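Local coordinates for trypsin-resistant surface T6 protein (Streptococcus pyogenes serotype M6, PDB 4P0D) that probably polymerises, by sortase-catalysed linkage, into the shaft of the cell-wall-anchored pilus of this Gram-positive pathogen as its backbone subunit, at residues N219-E222 against V226-E229; L113-Y118 against G122-K127. The protein carries 1 engineered substitution. One frame throughout, in Å; residues are numbered along the deposited sequence.

Contact 1 of 2, residues N219-E222 against V226-E229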
loop_
_atom_site.group_PDB
_atom_site.type_symbol
_atom_site.label_atom_id
_atom_site.label_comp_id
_atom_site.label_asym_id
_atom_site.label_seq_id
_atom_site.Cartn_x
_atom_site.Cartn_y
_atom_site.Cartn_z
ATOM N N ASN A 219 -2.043 21.357 -5.580
ATOM C CA ASN A 219 -2.675 21.932 -4.404
ATOM C C ASN A 219 -3.932 21.127 -4.178
ATOM O O ASN A 219 -4.747 20.957 -5.087
ATOM C CB ASN A 219 -3.032 23.408 -4.588
ATOM C CG ASN A 219 -3.532 24.053 -3.294
ATOM O OD1 ASN A 219 -2.978 23.817 -2.219
ATOM N ND2 ASN A 219 -4.585 24.875 -3.397
ATOM N N ILE A 220 -4.075 20.599 -2.976
ATOM C CA ILE A 220 -5.260 19.862 -2.630
ATOM C C ILE A 220 -6.143 20.834 -1.856
ATOM O O ILE A 220 -5.765 21.303 -0.794
ATOM C CB ILE A 220 -4.916 18.619 -1.798
ATOM C CG1 ILE A 220 -3.860 17.798 -2.556
ATOM C CG2 ILE A 220 -6.180 17.813 -1.483
ATOM C CD1 ILE A 220 -3.563 16.449 -1.951
ATOM N N THR A 221 -7.321 21.137 -2.389
ATOM C CA THR A 221 -8.203 22.059 -1.716
ATOM C C THR A 221 -9.099 21.389 -0.680
ATOM O O THR A 221 -9.102 20.166 -0.510
ATOM C CB THR A 221 -9.029 22.879 -2.726
ATOM O OG1 THR A 221 -9.936 22.039 -3.433
ATOM C CG2 THR A 221 -8.097 23.563 -3.713
ATOM N N GLU A 222 -9.847 22.228 0.026
ATOM C CA GLU A 222 -10.702 21.824 1.130
ATOM C C GLU A 222 -11.605 20.629 0.822
ATOM O O GLU A 222 -11.703 19.731 1.635
ATOM C CB GLU A 222 -11.553 23.031 1.580
ATOM C CG GLU A 222 -12.372 22.809 2.828
ATOM C CD GLU A 222 -13.130 24.072 3.231
ATOM O OE1 GLU A 222 -12.520 24.961 3.852
ATOM O OE2 GLU A 222 -14.340 24.193 2.918
ATOM N N VAL A 226 -7.685 17.641 -6.186
ATOM C CA VAL A 226 -6.258 17.659 -6.454
ATOM C C VAL A 226 -6.061 18.503 -7.709
ATOM O O VAL A 226 -6.398 18.062 -8.819
ATOM C CB VAL A 226 -5.741 16.237 -6.690
ATOM C CG1 VAL A 226 -4.228 16.250 -6.905
ATOM C CG2 VAL A 226 -6.123 15.344 -5.520
ATOM N N MET A 227 -5.531 19.714 -7.529
ATOM C CA MET A 227 -5.433 20.690 -8.622
ATOM C C MET A 227 -3.996 20.897 -9.081
ATOM O O MET A 227 -3.124 21.182 -8.260
ATOM C CB MET A 227 -5.992 22.047 -8.155
ATOM C CG MET A 227 -7.424 22.008 -7.615
ATOM S SD MET A 227 -8.644 21.377 -8.780
ATOM C CE MET A 227 -8.552 22.654 -10.043
ATOM N N VAL A 228 -3.755 20.749 -10.379
ATOM C CA VAL A 228 -2.494 21.132 -11.014
ATOM C C VAL A 228 -2.811 21.879 -12.307
ATOM O O VAL A 228 -3.686 21.463 -13.073
ATOM C CB VAL A 228 -1.598 19.924 -11.389
ATOM C CG1 VAL A 228 -0.205 20.395 -11.810
ATOM C CG2 VAL A 228 -1.472 18.953 -10.236
ATOM N N GLU A 229 -2.091 22.961 -12.559
ATOM C CA GLU A 229 -2.281 23.791 -13.774
ATOM C C GLU A 229 -3.758 24.112 -14.108
ATOM O O GLU A 229 -4.159 24.075 -15.272
ATOM C CB GLU A 229 -1.495 23.230 -15.006
ATOM C CG GLU A 229 -1.621 21.736 -15.342
ATOM C CD GLU A 229 -0.670 21.281 -16.464
ATOM O OE1 GLU A 229 0.533 21.582 -16.414
ATOM O OE2 GLU A 229 -1.119 20.596 -17.407
#
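Asn-219 and Met-227 form an antiparallel hydrogen-bonded pair, CA atoms 5.2 Å apart, joined by two backbone bonds: Asn-219 N to Met-227 O and Met-227 N to Asn-219 O, each 2.9 Å between heavy atoms. One position along, Ile-220 and Val-226 make the non-hydrogen-bonded pair, and their closer CA-CA spacing of 4.5 Å agrees with that register.

The two faces of this ladder differ in kind. On the face of Ile-220 and Val-226, Ile-220 CG1 and Val-226 CG2 make a loose apolar contact at 4.5 Å. Val-226, which is buried, also touches Ala-218 of its partner strand 216-220, Ile-233 of strand 231-238 and Val-211 of strand 202-213. On the Asn-219 and Met-227 face the base of the methionine side chain, Met-227 CB, lies 3.5 Å from Asn-219 O. Its CG is anti to the carbonyl carbon (chi1 -55°), and further bends at chi2 and chi3 lead the thioether away from strand 216-220. Thr-221, already past the strand, adds a loose apolar touch from its CG2 to Met-227 CG at 4.3 Å.

Val-226 also bonds through its backbone to Ile-233 and Gly-234, so strand 225-228 is held on its other edge too. The arrangement is a beta hairpin of strands 216-220 and 225-228, within the Cna-B-like, Ig-like middle domain of the pilin.

Contact 2 of 2, residues L113-Y118 against G122-K127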
loop_
_atom_site.group_PDB
_atom_site.type_symbol
_atom_site.label_atom_id
_atom_site.label_comp_id
_atom_site.label_asym_id
_atom_site.label_seq_id
_atom_site.Cartn_x
_atom_site.Cartn_y
_atom_site.Cartn_z
ATOM N N LEU A 113 -10.667 -7.164 -32.732
ATOM C CA LEU A 113 -11.567 -7.496 -33.828
ATOM C C LEU A 113 -10.941 -8.553 -34.734
ATOM O O LEU A 113 -9.866 -8.342 -35.297
ATOM C CB LEU A 113 -11.883 -6.262 -34.665
ATOM C CG LEU A 113 -12.718 -6.517 -35.923
ATOM C CD1 LEU A 113 -14.176 -6.739 -35.575
ATOM C CD2 LEU A 113 -12.557 -5.335 -36.870
ATOM N N LEU A 114 -11.644 -9.667 -34.895
ATOM C CA LEU A 114 -11.200 -10.735 -35.766
ATOM C C LEU A 114 -12.284 -11.066 -36.782
ATOM O O LEU A 114 -13.476 -11.061 -36.465
ATOM C CB LEU A 114 -10.864 -11.991 -34.967
ATOM C CG LEU A 114 -9.669 -11.854 -34.015
ATOM C CD1 LEU A 114 -9.669 -12.993 -33.010
ATOM C CD2 LEU A 114 -8.335 -11.813 -34.748
ATOM N N ALA A 115 -11.863 -11.387 -37.989
ATOM C CA ALA A 115 -12.817 -11.730 -39.045
ATOM C C ALA A 115 -12.250 -12.814 -39.944
ATOM O O ALA A 115 -11.061 -12.786 -40.243
ATOM C CB ALA A 115 -13.148 -10.493 -39.866
ATOM N N ALA A 116 -13.095 -13.775 -40.348
ATOM C CA ALA A 116 -12.768 -14.671 -41.459
ATOM C C ALA A 116 -13.439 -14.121 -42.713
ATOM O O ALA A 116 -14.653 -13.850 -42.712
ATOM C CB ALA A 116 -13.211 -16.087 -41.178
ATOM N N SER A 117 -12.643 -13.939 -43.768
ATOM C CA SER A 117 -13.072 -13.182 -44.962
ATOM C C SER A 117 -12.579 -13.763 -46.283
ATOM O O SER A 117 -11.459 -14.252 -46.367
ATOM C CB SER A 117 -12.556 -11.746 -44.863
ATOM O OG SER A 117 -12.908 -11.021 -46.031
ATOM N N TYR A 118 -13.417 -13.671 -47.318
ATOM C CA TYR A 118 -13.041 -14.087 -48.662
ATOM C C TYR A 118 -12.289 -13.000 -49.413
ATOM O O TYR A 118 -11.833 -13.242 -50.524
ATOM C CB TYR A 118 -14.282 -14.487 -49.482
ATOM C CG TYR A 118 -14.978 -15.705 -48.958
ATOM C CD1 TYR A 118 -14.387 -16.964 -49.056
ATOM C CD2 TYR A 118 -16.229 -15.615 -48.377
ATOM C CE1 TYR A 118 -15.019 -18.099 -48.579
ATOM C CE2 TYR A 118 -16.870 -16.741 -47.892
ATOM C CZ TYR A 118 -16.245 -17.990 -47.990
ATOM O OH TYR A 118 -16.860 -19.114 -47.495
ATOM N N GLY A 122 -8.856 -10.242 -42.666
ATOM C CA GLY A 122 -9.565 -9.207 -41.902
ATOM C C GLY A 122 -10.436 -8.248 -42.697
ATOM O O GLY A 122 -11.071 -7.368 -42.119
ATOM N N ASN A 123 -10.512 -8.436 -44.011
ATOM C CA ASN A 123 -11.128 -7.453 -44.904
ATOM C C ASN A 123 -12.645 -7.518 -44.844
ATOM O O ASN A 123 -13.239 -8.526 -45.215
ATOM C CB ASN A 123 -10.654 -7.702 -46.337
ATOM C CG ASN A 123 -10.910 -6.518 -47.265
ATOM O OD1 ASN A 123 -11.658 -5.588 -46.949
ATOM N ND2 ASN A 123 -10.274 -6.555 -48.425
ATOM N N LEU A 124 -13.276 -6.436 -44.394
ATOM C CA LEU A 124 -14.737 -6.422 -44.205
ATOM C C LEU A 124 -15.553 -5.863 -45.382
ATOM O O LEU A 124 -16.777 -5.952 -45.356
ATOM C CB LEU A 124 -15.112 -5.681 -42.918
ATOM C CG LEU A 124 -14.553 -6.258 -41.606
ATOM C CD1 LEU A 124 -15.183 -5.524 -40.425
ATOM C CD2 LEU A 124 -14.772 -7.771 -41.470
ATOM N N VAL A 125 -14.904 -5.309 -46.409
ATOM C CA VAL A 125 -15.653 -4.813 -47.589
ATOM C C VAL A 125 -16.132 -5.988 -48.451
ATOM O O VAL A 125 -15.350 -6.874 -48.804
ATOM C CB VAL A 125 -14.857 -3.779 -48.434
ATOM C CG1 VAL A 125 -14.385 -2.619 -47.569
ATOM C CG2 VAL A 125 -13.675 -4.411 -49.160
ATOM N N THR A 126 -17.430 -6.011 -48.755
ATOM C CA THR A 126 -18.036 -7.137 -49.478
ATOM C C THR A 126 -18.523 -6.791 -50.889
ATOM O O THR A 126 -18.966 -7.685 -51.614
ATOM C CB THR A 126 -19.207 -7.748 -48.686
ATOM O OG1 THR A 126 -20.227 -6.764 -48.485
ATOM C CG2 THR A 126 -18.725 -8.261 -47.340
ATOM N N LYS A 127 -18.434 -5.516 -51.278
ATOM C CA LYS A 127 -18.822 -5.074 -52.627
ATOM C C LYS A 127 -17.725 -5.384 -53.644
ATOM O O LYS A 127 -17.911 -6.191 -54.561
ATOM C CB LYS A 127 -19.135 -3.576 -52.631
HETATM O O HOH W 1 -9.842 -12.820 -42.581
#
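Ser-117 and Asn-123 fasten a loop of the N-terminal Ig-like domain back onto the chain that leaves strand 108-116. Residues 122-127 form no regular strand, and the evidence for the attachment is one direct hydrogen bond, one water bridge and a patch of apolar packing.

The direct bond runs from Ser-117 OG to Asn-123 O, 2.6 Å long. The hydroxyl lies in the carbonyl plane on a lone pair, with a C=O...donor angle of 144°. Placing OG anti to the backbone N (chi1 177°) extends the hydroxyl toward the loop, and Ser-117 CB follows to 3.3 Å from Asn-123 O. The same OG accepts a bond from Asn-119 N, which ties the intervening turn to this serine. The Asn-123 side chain works within the loop instead: its ND2 bonds to Asn-119 O, while OD1 receives a weak bond from Val-125 N.

The apolar part lies further back along the strand. Leu-124 brings its branched end nearer to Ala-115 and Leu-113 than the direction of its CB alone would suggest. Its CD2 meets the Ala-115 methyl CB at 3.6 Å, whereas CD1 makes a looser touch on Leu-113 CD2 at 4.4 Å. Val-95 and Pro-54 touch both leucines, so this packing joins the loop to the neighbouring strand 94-101 as well.

Solvent mediates the remaining link. Ala-115 O and Gly-122 N are 4.1 Å apart, a distance spanned by a single water that lies 2.6 Å from Ala-115 O and accepts from Gly-122 N at 2.8 Å.

How the contacts relate
Contact 2 comes first along the chain and is complete before contact 1 begins. Their centres lie 49 Å apart and their nearest atoms about 33 Å, so neither touches the other. Contact 2 belongs to the N-terminal T6 Ig-like domain, contact 1 to the following Cna-B-like domain. A route of paired strands runs between them: 108-116 lies against 139-155, then come 171-179, 258-265, 202-213 and finally 216-220 of contact 1. The centre of contact 1 is about 23 Å, and that of contact 2 about 47 Å, from the centre of the chain, consistent with an elongated, modular subunit whose domains carry their own loops and hairpins. Contact 1 lies at the surface; contact 2 is partly buried.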